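Local coordinates for protein HTH-type transcriptional regulator mcbR (Escherichia coli UMEA 3718-1, PDB 4P9F) that represses expression of McbA by binding its promoter region, which prevents colanic acid overproduction and mucoidy, and is important for biofilm formation, at residues Glu85-Ala90 with Leu131-Ile136; Leu183-Ala188 with Glu192-Cys197; Asn56-Ala61 with Thr67-Gly72; Leu14-Ser19 with Ile125-Arg130; Arg173-Asn178 with Met202-Ala207. All coordinates share one frame; numbering follows the deposited sequence.

Contact 1. Residues Glu85-Ala90 with Leu131-Ile136; sequences ELELMA and LFRLAI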
# COMPACT_ATOMS: atom_id res chain seq x y z
N GLU A 85 0.76 8.57 8.16
CA GLU A 85 1.47 7.63 9.03
C GLU A 85 2.66 7.00 8.35
O GLU A 85 3.72 6.86 8.97
CB GLU A 85 0.53 6.53 9.54
CG GLU A 85 -0.64 7.06 10.32
CD GLU A 85 -0.22 7.77 11.60
OE1 GLU A 85 0.84 7.43 12.16
OE2 GLU A 85 -0.98 8.65 12.06
N LEU A 86 2.51 6.61 7.08
CA LEU A 86 3.59 5.90 6.40
C LEU A 86 4.80 6.78 6.13
O LEU A 86 5.94 6.34 6.30
CB LEU A 86 3.08 5.31 5.09
CG LEU A 86 1.95 4.28 5.25
CD1 LEU A 86 1.55 3.62 3.91
CD2 LEU A 86 2.30 3.22 6.31
N GLU A 87 4.55 8.02 5.71
CA GLU A 87 5.64 8.92 5.36
C GLU A 87 6.41 9.40 6.61
O GLU A 87 7.63 9.52 6.59
CB GLU A 87 5.11 10.11 4.54
CG GLU A 87 4.59 9.68 3.14
CD GLU A 87 4.27 10.86 2.21
OE1 GLU A 87 5.09 11.80 2.13
OE2 GLU A 87 3.21 10.84 1.59
N LEU A 88 5.68 9.62 7.70
CA LEU A 88 6.31 9.98 8.96
C LEU A 88 7.14 8.81 9.49
O LEU A 88 8.21 9.00 10.08
CB LEU A 88 5.26 10.41 9.99
CG LEU A 88 4.57 11.75 9.70
CD1 LEU A 88 3.68 12.17 10.87
CD2 LEU A 88 5.58 12.81 9.39
N MSE A 89 6.65 7.60 9.29
CA MSE A 89 7.40 6.40 9.66
C MSE A 89 8.66 6.28 8.82
O MSE A 89 9.75 6.00 9.34
CB MSE A 89 6.54 5.14 9.50
CG MSE A 89 7.25 3.83 9.86
SE MSE A 89 6.19 2.24 9.30
CE MSE A 89 4.43 3.06 9.23
N ALA A 90 8.50 6.47 7.51
CA ALA A 90 9.64 6.43 6.61
C ALA A 90 10.69 7.47 6.99
O ALA A 90 11.88 7.16 7.05
CB ALA A 90 9.18 6.65 5.15
N LEU A 131 10.80 13.55 -5.81
CA LEU A 131 12.15 12.98 -5.84
C LEU A 131 12.88 13.23 -4.52
O LEU A 131 13.62 12.38 -4.03
CB LEU A 131 12.94 13.60 -6.99
CG LEU A 131 12.61 13.08 -8.40
CD1 LEU A 131 13.49 13.78 -9.42
CD2 LEU A 131 12.74 11.57 -8.49
N PHE A 132 12.67 14.41 -3.96
CA PHE A 132 13.28 14.80 -2.70
C PHE A 132 12.79 13.88 -1.57
O PHE A 132 13.58 13.29 -0.84
CB PHE A 132 12.96 16.27 -2.40
CG PHE A 132 13.47 16.77 -1.07
CD1 PHE A 132 14.80 17.15 -0.91
CD2 PHE A 132 12.61 16.88 0.02
CE1 PHE A 132 15.27 17.62 0.31
CE2 PHE A 132 13.07 17.36 1.25
CZ PHE A 132 14.41 17.73 1.39
N ARG A 133 11.47 13.76 -1.43
CA ARG A 133 10.96 12.95 -0.33
C ARG A 133 11.29 11.47 -0.52
O ARG A 133 11.63 10.77 0.43
CB ARG A 133 9.44 13.12 -0.17
CG ARG A 133 9.03 14.36 0.65
CD ARG A 133 7.52 14.31 0.94
NE ARG A 133 6.76 15.43 0.41
CZ ARG A 133 5.44 15.51 0.49
NH1 ARG A 133 4.76 14.54 1.08
NH2 ARG A 133 4.80 16.56 -0.03
N LEU A 134 11.22 10.99 -1.76
CA LEU A 134 11.51 9.59 -2.03
C LEU A 134 12.97 9.25 -1.75
O LEU A 134 13.27 8.18 -1.25
CB LEU A 134 11.15 9.24 -3.47
CG LEU A 134 10.94 7.75 -3.74
CD1 LEU A 134 9.94 7.18 -2.76
CD2 LEU A 134 10.48 7.55 -5.16
N ALA A 135 13.88 10.18 -2.07
CA ALA A 135 15.29 10.00 -1.76
C ALA A 135 15.48 9.84 -0.26
O ALA A 135 16.31 9.04 0.19
CB ALA A 135 16.11 11.19 -2.28
N ILE A 136 14.72 10.59 0.52
CA ILE A 136 14.76 10.44 1.96
C ILE A 136 14.24 9.07 2.35
O ILE A 136 14.93 8.31 3.05
CB ILE A 136 13.91 11.53 2.67
CG1 ILE A 136 14.50 12.93 2.41
CG2 ILE A 136 13.85 11.26 4.17
CD1 ILE A 136 13.57 14.06 2.84
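Glu87 of helix 73-95 and Arg133 of helix 122-138 reach toward each other, and their side chains alone make the contact; the nearest CA atoms, those of these same two residues, are still 8.8 Å apart. In Glu87, CG lies opposite the carbonyl carbon (chi1 -67°) and the chain runs extended to its carboxylate. Arg133 starts in the same way but bends at chi3 (-119°), which swings its guanidinium back to the acid. The result is a salt bridge, Arg133 NH1 to Glu87 OE1 at 3.0 Å. NH1 addresses the syn lone pair of OE1, and OE1 sits at the edge of the guanidinium and nearly in its plane; the two flat groups are turned 32° against each other, and the pairing runs through one N-H. Arg133 CD passes Glu87 OE1 at 3.7 Å. Further bonds hold the buried carboxylate: Tyr137 OH reaches OE1, while Trp153 NE1 and Arg83 come to OE2. Two arginines and two neutral donors around one acid would be expected to keep it ionised. The selenomethionine Met202 and Asn205 of helix 191-210 pack on Arg133. Such a buried polar network inside an all-helical bundle belongs to the FCD domain of GntR regulators, whose core typically houses the effector pocket, and these side chains probably lie near that pocket.

Contact 2. Residues Leu183-Ala188 with Glu192-Cys197; sequences LAALKA and EGCRHC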
# COMPACT_ATOMS: atom_id res chain seq x y z
N LEU A 183 15.46 19.46 5.92
CA LEU A 183 16.82 19.03 5.63
C LEU A 183 17.75 19.32 6.83
O LEU A 183 18.59 18.49 7.17
CB LEU A 183 17.34 19.69 4.35
CG LEU A 183 18.71 19.20 3.89
CD1 LEU A 183 18.70 17.69 3.83
CD2 LEU A 183 19.09 19.80 2.55
N ALA A 184 17.56 20.47 7.47
CA ALA A 184 18.31 20.81 8.69
C ALA A 184 18.04 19.79 9.82
O ALA A 184 18.95 19.38 10.54
CB ALA A 184 17.97 22.20 9.14
N ALA A 185 16.78 19.40 9.97
CA ALA A 185 16.39 18.42 10.98
C ALA A 185 17.02 17.06 10.69
O ALA A 185 17.43 16.35 11.60
CB ALA A 185 14.84 18.30 11.06
N LEU A 186 17.07 16.69 9.41
CA LEU A 186 17.71 15.44 8.99
C LEU A 186 19.21 15.50 9.30
O LEU A 186 19.75 14.55 9.86
CB LEU A 186 17.48 15.18 7.49
CG LEU A 186 16.04 14.76 7.11
CD1 LEU A 186 15.84 14.80 5.60
CD2 LEU A 186 15.77 13.36 7.63
N LYS A 187 19.85 16.62 8.98
CA LYS A 187 21.27 16.81 9.29
C LYS A 187 21.55 16.77 10.79
O LYS A 187 22.56 16.24 11.22
CB LYS A 187 21.78 18.13 8.70
CG LYS A 187 21.83 18.17 7.18
CD LYS A 187 22.40 19.49 6.67
N ALA A 188 20.66 17.35 11.59
CA ALA A 188 20.84 17.36 13.04
C ALA A 188 20.38 16.04 13.70
O ALA A 188 20.39 15.91 14.92
CB ALA A 188 20.10 18.56 13.66
N GLU A 192 12.05 13.81 15.85
CA GLU A 192 10.78 14.48 16.04
C GLU A 192 10.70 15.78 15.23
O GLU A 192 9.63 16.15 14.74
CB GLU A 192 10.54 14.76 17.53
CG GLU A 192 9.11 15.14 17.87
CD GLU A 192 8.70 14.66 19.25
OE1 GLU A 192 9.59 14.31 20.05
OE2 GLU A 192 7.48 14.62 19.54
N GLY A 193 11.83 16.47 15.09
CA GLY A 193 11.89 17.64 14.23
C GLY A 193 11.62 17.27 12.77
O GLY A 193 10.99 18.02 12.03
N CYS A 194 12.12 16.11 12.35
CA CYS A 194 11.88 15.64 10.98
C CYS A 194 10.40 15.35 10.77
O CYS A 194 9.83 15.71 9.74
CB CYS A 194 12.70 14.38 10.68
SG CYS A 194 14.47 14.65 10.50
N ARG A 195 9.79 14.70 11.75
CA ARG A 195 8.36 14.39 11.67
C ARG A 195 7.52 15.66 11.64
O ARG A 195 6.57 15.78 10.85
CB ARG A 195 7.92 13.49 12.82
CG ARG A 195 8.37 12.04 12.66
CD ARG A 195 7.89 11.18 13.83
NE ARG A 195 7.38 9.89 13.36
CZ ARG A 195 6.10 9.55 13.33
NH1 ARG A 195 5.16 10.39 13.76
NH2 ARG A 195 5.74 8.36 12.87
N HIS A 196 7.89 16.62 12.48
CA HIS A 196 7.18 17.88 12.54
C HIS A 196 7.29 18.67 11.21
O HIS A 196 6.28 19.15 10.71
CB HIS A 196 7.73 18.72 13.71
CG HIS A 196 7.17 20.12 13.76
ND1 HIS A 196 7.74 21.17 13.07
CD2 HIS A 196 6.10 20.63 14.41
CE1 HIS A 196 7.05 22.27 13.30
NE2 HIS A 196 6.05 21.97 14.11
N CYS A 197 8.49 18.79 10.65
CA CYS A 197 8.68 19.52 9.39
C CYS A 197 7.93 18.83 8.23
O CYS A 197 7.28 19.49 7.42
CB CYS A 197 10.18 19.65 9.05
SG CYS A 197 11.04 20.80 10.19
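An antiparallel helical hairpin brings Ala185 and Leu186 of helix 177-187 against Gly193 and Cys194 of helix 191-210, close to the short turn that joins the two helices. The axes of the paired segments approach to 8.3 Å with their directions 165° apart, and the CA atoms of Ala185 and Cys194 come within 5.3 Å. The closeness is consistent with the small residues at the interface. Ala185 points its methyl toward the partner helix, where CB rests 3.8 Å from Gly193 C; Gly193, lacking a side chain, offers its main chain to the methyl. One residue on, Cys194 folds its thiol back beside its own backbone N (chi1 -71°), which lays SG across the peptide between Ala185 and Leu186. There Cys194 SG lies 3.5 Å from Ala185 C and 3.7 Å from Ala185 CB. Leu186 sets out along the flank of its helix, yet its branched end turns in, and CD2 touches Cys194 SG at 3.4 Å, with CG only slightly farther away. The sulfur is thus wedged between an alanine methyl, a leucine branch and the main chain, in a wholly van der Waals contact. Around the hairpin, Leu186 and Cys194 both reach Val95 of helix 73-95, and Cys194 also meets Val91 there. Leu183, on another side of its helix, packs on Leu106, Gln107 and Leu110 of helix 100-119, so helix 177-187 lies against that helix as well as its hairpin mate.

Contact 3. Residues Asn56-Ala61 with Thr67-Gly72; sequences NALSVA and TVPEVG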
# COMPACT_ATOMS: atom_id res chain seq x y z
N ASN A 56 -6.04 -0.64 -8.68
CA ASN A 56 -7.08 0.40 -8.64
C ASN A 56 -6.58 1.82 -8.89
O ASN A 56 -7.19 2.79 -8.46
CB ASN A 56 -7.80 0.34 -7.29
CG ASN A 56 -8.50 -0.99 -7.10
OD1 ASN A 56 -9.18 -1.46 -7.99
ND2 ASN A 56 -8.28 -1.62 -5.96
N ALA A 57 -5.45 1.92 -9.60
CA ALA A 57 -4.88 3.19 -10.02
C ALA A 57 -5.54 3.70 -11.30
O ALA A 57 -5.41 4.87 -11.66
CB ALA A 57 -3.38 3.06 -10.22
N LEU A 58 -6.16 2.77 -12.02
CA LEU A 58 -6.98 3.09 -13.18
C LEU A 58 -8.23 2.25 -13.14
O LEU A 58 -8.28 1.25 -12.43
CB LEU A 58 -6.22 2.83 -14.49
CG LEU A 58 -5.06 3.77 -14.81
CD1 LEU A 58 -4.34 3.23 -16.05
CD2 LEU A 58 -5.58 5.18 -15.06
N SER A 59 -9.23 2.63 -13.94
CA SER A 59 -10.46 1.86 -14.08
C SER A 59 -10.62 1.35 -15.52
O SER A 59 -10.19 2.00 -16.46
CB SER A 59 -11.68 2.71 -13.71
OG SER A 59 -11.63 3.12 -12.35
N VAL A 60 -11.28 0.21 -15.68
CA VAL A 60 -11.65 -0.31 -16.98
C VAL A 60 -12.74 0.56 -17.61
O VAL A 60 -13.64 1.02 -16.92
CB VAL A 60 -12.16 -1.76 -16.85
CG1 VAL A 60 -12.76 -2.23 -18.16
CG2 VAL A 60 -11.02 -2.67 -16.39
N ALA A 61 -12.62 0.84 -18.90
CA ALA A 61 -13.63 1.56 -19.67
C ALA A 61 -14.03 0.75 -20.92
O ALA A 61 -13.29 -0.14 -21.33
CB ALA A 61 -13.11 2.96 -20.06
N THR A 67 -10.07 4.54 -17.64
CA THR A 67 -10.26 5.92 -17.21
C THR A 67 -9.44 6.18 -15.96
O THR A 67 -9.25 5.29 -15.12
CB THR A 67 -11.74 6.30 -16.92
OG1 THR A 67 -12.28 5.41 -15.96
CG2 THR A 67 -12.59 6.27 -18.21
N VAL A 68 -8.94 7.41 -15.89
CA VAL A 68 -8.26 7.94 -14.72
C VAL A 68 -9.32 8.12 -13.63
O VAL A 68 -10.38 8.69 -13.89
CB VAL A 68 -7.55 9.26 -15.06
CG1 VAL A 68 -6.89 9.85 -13.81
CG2 VAL A 68 -6.53 9.03 -16.21
N PRO A 69 -9.06 7.59 -12.43
CA PRO A 69 -10.08 7.67 -11.37
C PRO A 69 -10.42 9.10 -10.97
O PRO A 69 -9.59 9.98 -11.12
CB PRO A 69 -9.44 6.92 -10.20
CG PRO A 69 -8.44 6.03 -10.82
CD PRO A 69 -7.89 6.81 -11.99
N GLU A 70 -11.63 9.28 -10.46
CA GLU A 70 -12.07 10.53 -9.86
C GLU A 70 -11.60 10.54 -8.42
O GLU A 70 -11.75 9.54 -7.73
CB GLU A 70 -13.60 10.65 -9.86
CG GLU A 70 -14.27 10.51 -11.22
CD GLU A 70 -14.14 11.76 -12.08
OE1 GLU A 70 -13.70 12.81 -11.55
OE2 GLU A 70 -14.49 11.69 -13.28
N VAL A 71 -10.93 11.61 -8.00
CA VAL A 71 -10.49 11.69 -6.61
C VAL A 71 -11.23 12.83 -5.88
O VAL A 71 -10.80 13.99 -5.91
CB VAL A 71 -8.95 11.87 -6.53
CG1 VAL A 71 -8.47 11.92 -5.08
CG2 VAL A 71 -8.27 10.75 -7.30
N GLY A 72 -12.31 12.47 -5.20
CA GLY A 72 -13.08 13.43 -4.43
C GLY A 72 -12.37 13.74 -3.12
O GLY A 72 -11.39 13.07 -2.79
O HOH W 1 -14.15 3.74 -16.59
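Ser59 and Thr67 face each other as an antiparallel hydrogen-bonded pair, CA to CA 5.1 Å, with Ser59 N donating to Thr67 O at 2.9 Å and Thr67 N to Ser59 O at 2.8 Å. Both side chains stand on one face of the sheet, where Thr67 OG1 comes 3.6 Å from Ser59 CB. The Thr67 hydroxyl lies between backbone N and carbonyl carbon (chi1 56°); this leaves CG2 to meet Ala61 CB at 3.8 Å, while a water joins OG1 to Val60 O. Leu58 sends CD2 over the Thr67 carbonyl to Val68 CG2, 4.1 Å away, and lies against Leu49 and Leu52 of helix 42-54. Past the strand, the Pro69 ring presses CD on Ala57 O at 3.2 Å and also touches Leu58. An alanine at Pro69 would probably lose the ring contacts with Ala57 and Leu58 and set the chain leading to helix 73-95 freer to turn. Asn56, C-prime residue of a Schellman motif, ends helix 42-54 just before this pairing. Strand 65-67 is the central strand of the small sheet, with 28-30 on its other edge; its hairpin with 59-61 is the wing of a winged helix-turn-helix, next to the DNA-binding motif of residues 31-50.

Contact 4. Residues Leu14-Ser19 with Ile125-Arg130; sequences LKHQLS and IINVNR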
# COMPACT_ATOMS: atom_id res chain seq x y z
N LEU A 14 3.47 5.77 -16.77
CA LEU A 14 2.09 6.07 -16.41
C LEU A 14 1.96 6.36 -14.90
O LEU A 14 1.20 7.24 -14.51
CB LEU A 14 1.16 4.92 -16.79
CG LEU A 14 0.89 4.74 -18.28
CD1 LEU A 14 0.20 3.42 -18.54
CD2 LEU A 14 0.08 5.92 -18.83
N LYS A 15 2.66 5.61 -14.06
CA LYS A 15 2.66 5.91 -12.62
C LYS A 15 3.17 7.33 -12.37
O LYS A 15 2.60 8.09 -11.58
CB LYS A 15 3.51 4.91 -11.85
CG LYS A 15 2.87 3.52 -11.70
CD LYS A 15 3.81 2.58 -10.89
CE LYS A 15 3.17 1.21 -10.62
NZ LYS A 15 4.07 0.27 -9.82
N HIS A 16 4.24 7.69 -13.08
CA HIS A 16 4.84 9.01 -12.95
C HIS A 16 3.85 10.09 -13.39
O HIS A 16 3.62 11.05 -12.66
CB HIS A 16 6.14 9.08 -13.76
CG HIS A 16 6.88 10.38 -13.58
ND1 HIS A 16 6.74 11.44 -14.45
CD2 HIS A 16 7.70 10.81 -12.59
CE1 HIS A 16 7.47 12.46 -14.03
NE2 HIS A 16 8.06 12.10 -12.90
N GLN A 17 3.24 9.91 -14.56
CA GLN A 17 2.25 10.84 -15.09
C GLN A 17 1.07 11.02 -14.12
O GLN A 17 0.64 12.13 -13.86
CB GLN A 17 1.71 10.34 -16.43
CG GLN A 17 2.73 10.30 -17.54
CD GLN A 17 3.29 11.67 -17.86
OE1 GLN A 17 4.49 11.89 -17.77
NE2 GLN A 17 2.42 12.59 -18.24
N LEU A 18 0.57 9.90 -13.59
CA LEU A 18 -0.53 9.94 -12.62
C LEU A 18 -0.10 10.70 -11.37
O LEU A 18 -0.79 11.62 -10.95
CB LEU A 18 -1.00 8.53 -12.26
CG LEU A 18 -1.84 7.80 -13.32
CD1 LEU A 18 -1.95 6.32 -12.99
CD2 LEU A 18 -3.26 8.42 -13.44
N SER A 19 1.08 10.36 -10.85
CA SER A 19 1.61 10.92 -9.61
C SER A 19 1.82 12.44 -9.62
O SER A 19 1.61 13.11 -8.60
CB SER A 19 2.96 10.28 -9.27
OG SER A 19 2.78 8.90 -9.01
N ILE A 125 8.34 21.48 -10.08
CA ILE A 125 8.08 21.66 -8.65
C ILE A 125 7.48 20.39 -8.05
O ILE A 125 7.90 19.89 -7.00
CB ILE A 125 7.10 22.83 -8.40
CG1 ILE A 125 7.74 24.17 -8.78
CG2 ILE A 125 6.63 22.83 -6.93
CD1 ILE A 125 6.80 25.33 -8.63
N ILE A 126 6.46 19.88 -8.71
CA ILE A 126 5.80 18.67 -8.24
C ILE A 126 6.78 17.49 -8.27
O ILE A 126 6.92 16.77 -7.28
CB ILE A 126 4.56 18.38 -9.08
CG1 ILE A 126 3.53 19.49 -8.85
CG2 ILE A 126 3.98 17.03 -8.72
CD1 ILE A 126 2.29 19.39 -9.73
N ASN A 127 7.48 17.34 -9.38
CA ASN A 127 8.38 16.21 -9.55
C ASN A 127 9.57 16.23 -8.59
O ASN A 127 9.90 15.20 -7.99
CB ASN A 127 8.89 16.14 -10.99
CG ASN A 127 9.70 14.88 -11.25
OD1 ASN A 127 9.24 13.77 -10.95
ND2 ASN A 127 10.88 15.03 -11.81
N VAL A 128 10.20 17.39 -8.44
CA VAL A 128 11.34 17.48 -7.54
C VAL A 128 10.90 17.25 -6.08
O VAL A 128 11.62 16.60 -5.32
CB VAL A 128 12.08 18.84 -7.69
CG1 VAL A 128 13.19 18.96 -6.67
CG2 VAL A 128 12.67 18.96 -9.09
N ASN A 129 9.72 17.74 -5.68
CA ASN A 129 9.20 17.46 -4.33
C ASN A 129 9.11 15.95 -4.08
O ASN A 129 9.56 15.44 -3.04
CB ASN A 129 7.84 18.12 -4.12
CG ASN A 129 7.04 17.50 -2.98
OD1 ASN A 129 6.08 16.78 -3.21
ND2 ASN A 129 7.45 17.77 -1.75
N ARG A 130 8.58 15.24 -5.08
CA ARG A 130 8.50 13.79 -5.09
C ARG A 130 9.87 13.12 -4.96
O ARG A 130 10.08 12.27 -4.10
CB ARG A 130 7.81 13.35 -6.40
CG ARG A 130 7.38 11.91 -6.51
CD ARG A 130 6.92 11.63 -7.94
NE ARG A 130 8.03 11.75 -8.89
CZ ARG A 130 8.89 10.77 -9.18
NH1 ARG A 130 8.80 9.60 -8.56
NH2 ARG A 130 9.86 10.99 -10.05
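Asn127 turns its OD1 to His16 of helix 6-19, taking a hydrogen bond from His16 NE2 at 2.8 Å, with an N-H...O angle of 158°. The oxygen lies near the plane of the imidazole, at its edge, but the ring nitrogen stands well above the plane of the amide carbonyl, ring and amide being 80° apart. CG of His16 points opposite the backbone N (chi1 -175°), which carries the ring out to the FCD domain. One helical turn on, Arg130 bends at chi3 and doubles back on Asn127, giving NE and NH2 side-on to the same Asn127 OD1 at 3.1 and 3.0 Å, with OD1 almost exactly in the guanidinium plane. Its flat group is perpendicular to the histidine: His16 CD2 sits over one face, near the rim, 3.3 Å from Arg130 NH2. Farther back along the arginine, Arg130 CD passes Ser19 CB at 4.4 Å; the Ser19 hydroxyl is turned to its own helix, OG bonding Lys15 O at 2.7 Å. Trp153 of helix 143-156 also touches Arg130. Three N-H groups therefore converge on one amide oxygen, two of them fixing its rotation from within the helix and the third arriving from the DNA-binding domain. With the arginine charge so near, His16 is likely to be neutral with its proton on NE2; the bond across the domains is directional and polar.

Contact 5. Residues Arg173-Asn178 with Met202-Ala207; sequences REHIEN and MQQNIA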
# COMPACT_ATOMS: atom_id res chain seq x y z
N ARG A 173 6.30 30.44 -3.03
CA ARG A 173 7.67 30.82 -2.68
C ARG A 173 8.02 30.43 -1.25
O ARG A 173 9.04 29.79 -1.01
CB ARG A 173 7.86 32.32 -2.89
CG ARG A 173 9.25 32.84 -2.52
CD ARG A 173 10.34 32.13 -3.29
NE ARG A 173 11.65 32.71 -3.01
CZ ARG A 173 12.44 32.33 -2.01
NH1 ARG A 173 12.05 31.36 -1.19
NH2 ARG A 173 13.62 32.91 -1.84
N GLU A 174 7.15 30.78 -0.31
CA GLU A 174 7.42 30.59 1.10
C GLU A 174 7.34 29.12 1.52
O GLU A 174 7.84 28.73 2.58
CB GLU A 174 6.43 31.43 1.91
CG GLU A 174 6.81 31.64 3.35
CD GLU A 174 5.95 32.70 4.01
OE1 GLU A 174 5.90 32.72 5.25
OE2 GLU A 174 5.32 33.51 3.30
N HIS A 175 6.75 28.30 0.66
CA HIS A 175 6.55 26.87 0.93
C HIS A 175 7.86 26.08 0.92
O HIS A 175 7.91 24.94 1.38
CB HIS A 175 5.57 26.30 -0.10
CG HIS A 175 4.15 26.76 0.08
ND1 HIS A 175 3.77 28.08 -0.08
CD2 HIS A 175 3.03 26.08 0.39
CE1 HIS A 175 2.48 28.19 0.15
NE2 HIS A 175 2.00 26.99 0.43
N ILE A 176 8.92 26.66 0.37
CA ILE A 176 10.20 25.96 0.30
C ILE A 176 10.96 26.02 1.63
O ILE A 176 11.88 25.24 1.86
CB ILE A 176 11.09 26.50 -0.83
CG1 ILE A 176 12.20 25.49 -1.13
CG2 ILE A 176 11.61 27.90 -0.51
CD1 ILE A 176 13.05 25.87 -2.28
N GLU A 177 10.56 26.92 2.53
CA GLU A 177 11.26 27.06 3.79
C GLU A 177 11.10 25.80 4.65
O GLU A 177 12.04 25.39 5.32
CB GLU A 177 10.78 28.30 4.55
CG GLU A 177 11.50 29.56 4.13
CD GLU A 177 13.01 29.42 4.17
OE1 GLU A 177 13.58 29.25 5.28
OE2 GLU A 177 13.64 29.48 3.10
N ASN A 178 9.91 25.20 4.62
CA ASN A 178 9.72 23.96 5.35
C ASN A 178 10.63 22.83 4.87
O ASN A 178 11.00 21.97 5.66
CB ASN A 178 8.25 23.51 5.27
CG ASN A 178 7.35 24.24 6.27
OD1 ASN A 178 7.79 24.61 7.37
ND2 ASN A 178 6.10 24.46 5.90
N MSE A 202 3.27 18.52 4.46
CA MSE A 202 2.08 17.85 3.98
C MSE A 202 0.85 18.70 4.23
O MSE A 202 0.02 18.85 3.34
CB MSE A 202 1.95 16.47 4.63
CG MSE A 202 3.02 15.46 4.16
SE MSE A 202 2.70 13.61 4.79
CE MSE A 202 3.10 13.82 6.68
N GLN A 203 0.75 19.28 5.42
CA GLN A 203 -0.41 20.12 5.76
C GLN A 203 -0.57 21.30 4.79
O GLN A 203 -1.67 21.54 4.27
CB GLN A 203 -0.30 20.66 7.19
CG GLN A 203 -0.73 19.67 8.24
CD GLN A 203 -0.58 20.22 9.64
OE1 GLN A 203 -0.49 21.44 9.84
NE2 GLN A 203 -0.54 19.33 10.62
N GLN A 204 0.53 22.00 4.52
CA GLN A 204 0.45 23.16 3.63
C GLN A 204 0.16 22.74 2.17
O GLN A 204 -0.57 23.44 1.46
CB GLN A 204 1.74 24.00 3.71
CG GLN A 204 2.99 23.34 3.11
CD GLN A 204 4.25 24.21 3.23
OE1 GLN A 204 4.28 25.18 3.99
NE2 GLN A 204 5.28 23.85 2.47
N ASN A 205 0.69 21.59 1.73
CA ASN A 205 0.48 21.16 0.35
C ASN A 205 -0.96 20.66 0.13
O ASN A 205 -1.59 20.94 -0.90
CB ASN A 205 1.51 20.08 -0.06
CG ASN A 205 2.93 20.63 -0.19
OD1 ASN A 205 3.13 21.84 -0.20
ND2 ASN A 205 3.91 19.75 -0.32
N ILE A 206 -1.47 19.94 1.11
CA ILE A 206 -2.84 19.45 1.10
C ILE A 206 -3.85 20.61 1.10
O ILE A 206 -4.86 20.56 0.39
CB ILE A 206 -3.10 18.54 2.34
CG1 ILE A 206 -2.39 17.18 2.17
CG2 ILE A 206 -4.58 18.28 2.58
CD1 ILE A 206 -2.33 16.37 3.47
N ALA A 207 -3.55 21.65 1.87
CA ALA A 207 -4.41 22.81 1.95
C ALA A 207 -4.63 23.43 0.57
O ALA A 207 -5.72 23.89 0.23
CB ALA A 207 -3.81 23.84 2.91
O HOH W 2 -0.72 26.40 2.13
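Gln204 leaves helix 191-210 with CG in the crowded position between backbone N and carbonyl carbon (chi1 70°) and then runs extended, pushing its amide across to His175 and Asn178. His175 in turn has its ring opposite its carbonyl carbon (chi1 -71°), and its ring runs alongside the glutamine chain in the opposite direction. At the end of the reach, Gln204 NE2 donates to the main-chain His175 O at 3.0 Å, lying in the carbonyl plane on a lone pair. The other amide atom, Gln204 OE1, is 2.7 Å from Asn178 ND2, but the N-H...O angle of only 120° makes this a weak bond. Along the way the glutamine chain passes beside the histidine ring, with His175 CD2 3.6 Å from Gln204 CD. Farther along 202-207, Asn205 OD1 stands at the edge of the ring, while Asn205 ND2 bonds Tyr179 OH. A water that donates to Gln204 O at 3.0 Å also meets His175 NE2, a second, longer bridge between the segments. An alanine in place of Gln204 would probably leave His175 O and Asn178 without these mates and open a gap beside the imidazole. The glutamine is donor to a carbonyl at one end and, weakly, acceptor from an amide at the other; neutral hydrogen bonding, eked out by water, joins the turn at the start of helix 177-187 to helix 191-210 at this partly exposed margin of the FCD domain.

Contacts 1 and 2 are buried in the FCD domain yet differ in kind: a salt bridge with bonded neighbours in one, close apolar packing of small residues in the other, their centres about 12 Å apart. Contact 5 uses the two helices of contact 2 but lies farther along them, nearer the surface, and swaps packing for neutral hydrogen bonds; it adjoins contact 1 through helix 191-210. Helix 122-138 is shared by contacts 1 and 4, the latter a polar surface junction between the domains. Contact 3, a partly buried strand pairing in the DNA-binding part, touches contact 4 through Leu18 packed on Val68 and Ala57.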